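Local atomic coordinates of oxalate biosynthetic component 1 (Burkholderia thailandensis, PDB entry 5IKY), a protein that acts in quorum sensing-dependent oxalate production as a bifunctional enzyme, an alpha/beta serine hydrolase with an additional lyase activity. Residues T567-E572 against K680-R685; Y545-R550 against T718-Y723. One frame throughout, in Å; residues are numbered along the deposited sequence.

Contact 1 of 2, residues T567-E572 against K680-R685; sequences TYRKIE and KPLPLR
R685 grips the carboxylate of E572 side-on, with one nitrogen to each oxygen. R685 NE donates to E572 OE1 at 2.7 Å with an N-H...O angle of 161°. R685 NH2 reaches E572 OE2 at 2.5 Å; the two bonds together make the salt bridge. Both oxygens are met on their syn sides and lie close to the guanidinium plane, although the two flat groups are turned 33° against each other. E572 OE1 takes a second bond from Y568 OH, 2.6 Å away. That hydroxyl comes from the anti side and from the opposite face of the carboxylate to NE. Y568 and E572 stand one helical turn apart, each with CG anti to its backbone N, which sends both toward R685. L682 packs beside the polar group. L682 CD1 sits at the edge of the Y568 ring, 4.2 Å from Y568 CD2. L682 CD2 lies 4.0 Å from R569 CG. The remaining guanidinium nitrogen, R685 NH1, makes a weak bond to K680 O, 2.6 Å away, just before the helix that P681 N-caps. R644 adds a salt bridge to E572 OE2, L640 of helix 629-641 touches both charged side chains, and R569 turns away to D573. With two arginines and a tyrosine on a buried carboxylate, E572 is probably held ionised, and its negative charge is probably balanced by R685 and R644.

Contact 2 of 2, residues Y545-R550 against T718-Y723; sequences YPADER and TMALLY
A720 meets A547 first, methyl against methyl, with the two CB atoms 4.1 Å apart. Two short side chains here are consistent with the close approach of the loop 545-550 to the helix. F857 of helix 849-860 also touches A720. The backbones are nearest one residue further on, where A547 CA and L721 CA are 5.9 Å apart. L721 carries most of the remaining contact through its forked end. Its two methyls branch from CG to different parts of the loop. CD1 touches Y545 at both its backbone and its side chain, with Y545 O and Y545 CB each 3.9 Å from L721 CD1. The same Y545 O accepts a hydrogen bond from NH2 of R714, just ahead of helix 715-734. The Y545 ring leads away from L721 and packs on T556 and A560 of helix 554-560. L721 CD2 comes against the carbonyl oxygen of P546, at 3.3 Å from P546 O, and also approaches A547 CA. L721 touches I557 of helix 554-560 and L542 as well. The contact is van der Waals packing of a connecting loop, its carbonyl oxygens included, against a helix. It joins the link between helices 530-541 and 554-560 to helix 715-734 of the cap region.

Overall arrangement
From the N terminus, the chain runs through its N-terminal part and the part related to beta-keto acid cleavage enzymes. It then reaches 545-550, the loop between helices 530-541 and 554-560 and the first half of contact 2. Helix 562-579 follows and brings 567-572, the first half of contact 1. About a hundred residues later, 680-685 at the start of helix 682-690 closes the inner loop. Helix 715-734 then closes the outer loop through 718-723, so contact 1 is nested inside contact 2. Their centres are 20 Å apart and they do not touch. Contact 1 joins two helices within the cap region. Contact 2 ties the loop before helix 554-560 to helix 715-734.

Contact 1 of 2, residues T567-E572 against K680-R685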
loop_
_atom_site.group_PDB
_atom_site.type_symbol
_atom_site.label_atom_id
_atom_site.label_comp_id
_atom_site.label_asym_id
_atom_site.label_seq_id
_atom_site.Cartn_x
_atom_site.Cartn_y
_atom_site.Cartn_z
ATOM N N THR A 567 24.009 -5.836 16.166
ATOM C CA THR A 567 22.715 -6.327 15.703
ATOM C C THR A 567 22.688 -6.432 14.179
ATOM O O THR A 567 22.223 -7.428 13.624
ATOM C CB THR A 567 21.561 -5.418 16.169
ATOM O OG1 THR A 567 21.487 -5.424 17.599
ATOM C CG2 THR A 567 20.238 -5.899 15.595
ATOM N N TYR A 568 23.203 -5.405 13.509
ATOM C CA TYR A 568 23.250 -5.397 12.051
ATOM C C TYR A 568 24.189 -6.469 11.509
ATOM O O TYR A 568 23.886 -7.116 10.508
ATOM C CB TYR A 568 23.682 -4.027 11.523
ATOM C CG TYR A 568 24.014 -4.053 10.049
ATOM C CD1 TYR A 568 23.006 -4.113 9.095
ATOM C CD2 TYR A 568 25.333 -4.033 9.609
ATOM C CE1 TYR A 568 23.300 -4.149 7.747
ATOM C CE2 TYR A 568 25.637 -4.068 8.260
ATOM C CZ TYR A 568 24.614 -4.126 7.335
ATOM O OH TYR A 568 24.899 -4.159 5.991
ATOM N N ARG A 569 25.330 -6.641 12.169
ATOM C CA ARG A 569 26.329 -7.616 11.743
ATOM C C ARG A 569 25.742 -9.022 11.645
ATOM O O ARG A 569 26.080 -9.783 10.738
ATOM C CB ARG A 569 27.519 -7.613 12.702
ATOM C CG ARG A 569 28.626 -8.580 12.315
ATOM C CD ARG A 569 29.598 -8.790 13.464
ATOM N NE ARG A 569 28.920 -9.235 14.679
ATOM C CZ ARG A 569 28.576 -10.495 14.926
ATOM N NH1 ARG A 569 28.843 -11.445 14.039
ATOM N NH2 ARG A 569 27.961 -10.806 16.059
ATOM N N LYS A 570 24.858 -9.358 12.581
ATOM C CA LYS A 570 24.209 -10.664 12.586
ATOM C C LYS A 570 23.278 -10.816 11.386
ATOM O O LYS A 570 23.181 -11.893 10.796
ATOM C CB LYS A 570 23.436 -10.874 13.890
ATOM C CG LYS A 570 24.325 -11.164 15.090
ATOM C CD LYS A 570 23.680 -10.696 16.383
ATOM C CE LYS A 570 24.422 -11.235 17.594
ATOM N NZ LYS A 570 23.861 -10.700 18.866
ATOM N N ILE A 571 22.597 -9.732 11.029
ATOM C CA ILE A 571 21.743 -9.718 9.847
ATOM C C ILE A 571 22.577 -9.913 8.584
ATOM O O ILE A 571 22.216 -10.687 7.698
ATOM C CB ILE A 571 20.950 -8.401 9.735
ATOM C CG1 ILE A 571 20.052 -8.211 10.958
ATOM C CG2 ILE A 571 20.125 -8.376 8.454
ATOM C CD1 ILE A 571 19.276 -6.912 10.945
ATOM N N GLU A 572 23.701 -9.209 8.518
ATOM C CA GLU A 572 24.581 -9.275 7.358
ATOM C C GLU A 572 25.193 -10.666 7.211
ATOM O O GLU A 572 25.409 -11.141 6.096
ATOM C CB GLU A 572 25.680 -8.215 7.467
ATOM C CG GLU A 572 26.317 -7.841 6.140
ATOM C CD GLU A 572 27.331 -6.722 6.276
ATOM O OE1 GLU A 572 27.053 -5.608 5.786
ATOM O OE2 GLU A 572 28.406 -6.955 6.868
ATOM N N LYS A 680 33.912 -0.971 2.168
ATOM C CA LYS A 680 33.364 -0.283 3.327
ATOM C C LYS A 680 33.516 -1.143 4.576
ATOM O O LYS A 680 33.169 -2.324 4.566
ATOM C CB LYS A 680 31.892 0.060 3.097
ATOM C CG LYS A 680 31.645 0.957 1.898
ATOM C CD LYS A 680 30.165 1.051 1.571
ATOM C CE LYS A 680 29.925 1.948 0.370
ATOM N NZ LYS A 680 28.487 1.983 -0.016
ATOM N N PRO A 681 34.045 -0.553 5.659
ATOM C CA PRO A 681 34.114 -1.238 6.954
ATOM C C PRO A 681 32.720 -1.525 7.512
ATOM O O PRO A 681 31.744 -0.949 7.032
ATOM C CB PRO A 681 34.872 -0.245 7.841
ATOM C CG PRO A 681 34.656 1.082 7.196
ATOM C CD PRO A 681 34.610 0.805 5.722
ATOM N N LEU A 682 32.637 -2.402 8.508
ATOM C CA LEU A 682 31.350 -2.823 9.067
ATOM C C LEU A 682 30.468 -1.668 9.584
ATOM O O LEU A 682 29.289 -1.605 9.232
ATOM C CB LEU A 682 31.579 -3.849 10.186
ATOM C CG LEU A 682 30.357 -4.336 10.968
ATOM C CD1 LEU A 682 29.363 -5.024 10.047
ATOM C CD2 LEU A 682 30.785 -5.266 12.094
ATOM N N PRO A 683 31.019 -0.752 10.410
ATOM C CA PRO A 683 30.139 0.313 10.914
ATOM C C PRO A 683 29.572 1.216 9.818
ATOM O O PRO A 683 28.464 1.729 9.970
ATOM C CB PRO A 683 31.054 1.117 11.845
ATOM C CG PRO A 683 32.137 0.173 12.222
ATOM C CD PRO A 683 32.369 -0.654 10.999
ATOM N N LEU A 684 30.320 1.407 8.736
ATOM C CA LEU A 684 29.837 2.217 7.622
ATOM C C LEU A 684 28.650 1.540 6.941
ATOM O O LEU A 684 27.678 2.199 6.572
ATOM C CB LEU A 684 30.959 2.476 6.614
ATOM C CG LEU A 684 30.584 3.209 5.322
ATOM C CD1 LEU A 684 29.793 4.475 5.614
ATOM C CD2 LEU A 684 31.838 3.542 4.531
ATOM N N ARG A 685 28.729 0.223 6.785
ATOM C CA ARG A 685 27.643 -0.529 6.168
ATOM C C ARG A 685 26.411 -0.500 7.062
ATOM O O ARG A 685 25.279 -0.501 6.573
ATOM C CB ARG A 685 28.069 -1.973 5.885
ATOM C CG ARG A 685 29.289 -2.095 4.979
ATOM C CD ARG A 685 29.400 -3.483 4.357
ATOM N NE ARG A 685 29.536 -4.532 5.364
ATOM C CZ ARG A 685 30.698 -4.957 5.851
ATOM N NH1 ARG A 685 31.833 -4.419 5.428
ATOM N NH2 ARG A 685 30.722 -5.917 6.767
#

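Contact 2 of 2, residues Y545-R550 against T718-Y723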
loop_
_atom_site.group_PDB
_atom_site.type_symbol
_atom_site.label_atom_id
_atom_site.label_comp_id
_atom_site.label_asym_id
_atom_site.label_seq_id
_atom_site.Cartn_x
_atom_site.Cartn_y
_atom_site.Cartn_z
ATOM N N TYR A 545 22.673 13.752 22.126
ATOM C CA TYR A 545 23.651 14.443 21.298
ATOM C C TYR A 545 22.975 15.489 20.421
ATOM O O TYR A 545 21.913 15.238 19.856
ATOM C CB TYR A 545 24.428 13.444 20.435
ATOM C CG TYR A 545 25.261 12.476 21.241
ATOM C CD1 TYR A 545 26.387 12.909 21.930
ATOM C CD2 TYR A 545 24.921 11.132 21.317
ATOM C CE1 TYR A 545 27.152 12.032 22.672
ATOM C CE2 TYR A 545 25.682 10.246 22.057
ATOM C CZ TYR A 545 26.794 10.702 22.735
ATOM O OH TYR A 545 27.554 9.827 23.471
ATOM N N PRO A 546 23.594 16.673 20.311
ATOM C CA PRO A 546 23.102 17.742 19.440
ATOM C C PRO A 546 23.341 17.421 17.969
ATOM O O PRO A 546 24.299 16.722 17.645
ATOM C CB PRO A 546 23.927 18.952 19.876
ATOM C CG PRO A 546 25.206 18.361 20.358
ATOM C CD PRO A 546 24.820 17.067 21.025
ATOM N N ALA A 547 22.484 17.935 17.093
ATOM C CA ALA A 547 22.615 17.688 15.661
ATOM C C ALA A 547 23.664 18.598 15.027
ATOM O O ALA A 547 23.859 18.581 13.811
ATOM C CB ALA A 547 21.273 17.867 14.972
ATOM N N ASP A 548 24.338 19.390 15.854
ATOM C CA ASP A 548 25.380 20.290 15.377
ATOM C C ASP A 548 26.696 19.543 15.182
ATOM O O ASP A 548 27.212 18.924 16.112
ATOM C CB ASP A 548 25.570 21.453 16.351
ATOM C CG ASP A 548 26.214 22.662 15.701
ATOM O OD1 ASP A 548 27.042 22.482 14.783
ATOM O OD2 ASP A 548 25.890 23.797 16.108
ATOM N N GLU A 549 27.237 19.611 13.970
ATOM C CA GLU A 549 28.480 18.920 13.636
ATOM C C GLU A 549 29.676 19.485 14.399
ATOM O O GLU A 549 30.710 18.830 14.524
ATOM C CB GLU A 549 28.739 18.995 12.129
ATOM C CG GLU A 549 28.576 20.381 11.526
ATOM C CD GLU A 549 28.724 20.378 10.016
ATOM O OE1 GLU A 549 28.143 21.267 9.357
ATOM O OE2 GLU A 549 29.422 19.488 9.486
ATOM N N ARG A 550 29.527 20.703 14.907
ATOM C CA ARG A 550 30.595 21.358 15.652
ATOM C C ARG A 550 30.671 20.856 17.090
ATOM O O ARG A 550 31.663 21.086 17.781
ATOM C CB ARG A 550 30.396 22.878 15.644
ATOM C CG ARG A 550 30.714 23.549 14.318
ATOM C CD ARG A 550 30.319 25.023 14.323
ATOM N NE ARG A 550 28.962 25.234 13.822
ATOM C CZ ARG A 550 27.917 25.543 14.584
ATOM N NH1 ARG A 550 28.066 25.680 15.895
ATOM N NH2 ARG A 550 26.722 25.716 14.035
ATOM N N THR A 718 18.446 12.585 14.563
ATOM C CA THR A 718 19.017 11.250 14.450
ATOM C C THR A 718 19.625 11.035 13.069
ATOM O O THR A 718 20.735 10.518 12.942
ATOM C CB THR A 718 17.964 10.157 14.713
ATOM O OG1 THR A 718 17.287 10.426 15.945
ATOM C CG2 THR A 718 18.623 8.791 14.789
ATOM N N MET A 719 18.895 11.443 12.034
ATOM C CA MET A 719 19.365 11.291 10.663
ATOM C C MET A 719 20.581 12.178 10.410
ATOM O O MET A 719 21.516 11.780 9.714
ATOM C CB MET A 719 18.246 11.619 9.670
ATOM C CG MET A 719 17.076 10.642 9.710
ATOM S SD MET A 719 17.489 9.007 9.067
ATOM C CE MET A 719 17.338 9.280 7.303
ATOM N N ALA A 720 20.571 13.372 10.991
ATOM C CA ALA A 720 21.692 14.298 10.863
ATOM C C ALA A 720 22.960 13.704 11.470
ATOM O O ALA A 720 24.050 13.841 10.915
ATOM C CB ALA A 720 21.361 15.627 11.520
ATOM N N LEU A 721 22.803 13.042 12.611
ATOM C CA LEU A 721 23.925 12.427 13.310
ATOM C C LEU A 721 24.448 11.206 12.562
ATOM O O LEU A 721 25.658 10.996 12.470
ATOM C CB LEU A 721 23.518 12.035 14.731
ATOM C CG LEU A 721 23.301 13.204 15.692
ATOM C CD1 LEU A 721 22.709 12.725 17.006
ATOM C CD2 LEU A 721 24.614 13.923 15.925
ATOM N N LEU A 722 23.530 10.404 12.033
ATOM C CA LEU A 722 23.897 9.206 11.285
ATOM C C LEU A 722 24.693 9.553 10.031
ATOM O O LEU A 722 25.711 8.927 9.741
ATOM C CB LEU A 722 22.651 8.405 10.908
ATOM C CG LEU A 722 21.949 7.692 12.062
ATOM C CD1 LEU A 722 20.690 6.988 11.577
ATOM C CD2 LEU A 722 22.900 6.713 12.723
ATOM N N TYR A 723 24.224 10.552 9.291
ATOM C CA TYR A 723 24.920 10.987 8.083
ATOM C C TYR A 723 26.223 11.702 8.417
ATOM O O TYR A 723 27.144 11.733 7.604
ATOM C CB TYR A 723 24.023 11.889 7.236
ATOM C CG TYR A 723 23.136 11.118 6.287
ATOM C CD1 TYR A 723 23.687 10.352 5.267
ATOM C CD2 TYR A 723 21.752 11.152 6.409
ATOM C CE1 TYR A 723 22.888 9.637 4.400
ATOM C CE2 TYR A 723 20.942 10.443 5.541
ATOM C CZ TYR A 723 21.517 9.689 4.535
ATOM O OH TYR A 723 20.723 8.981 3.664
#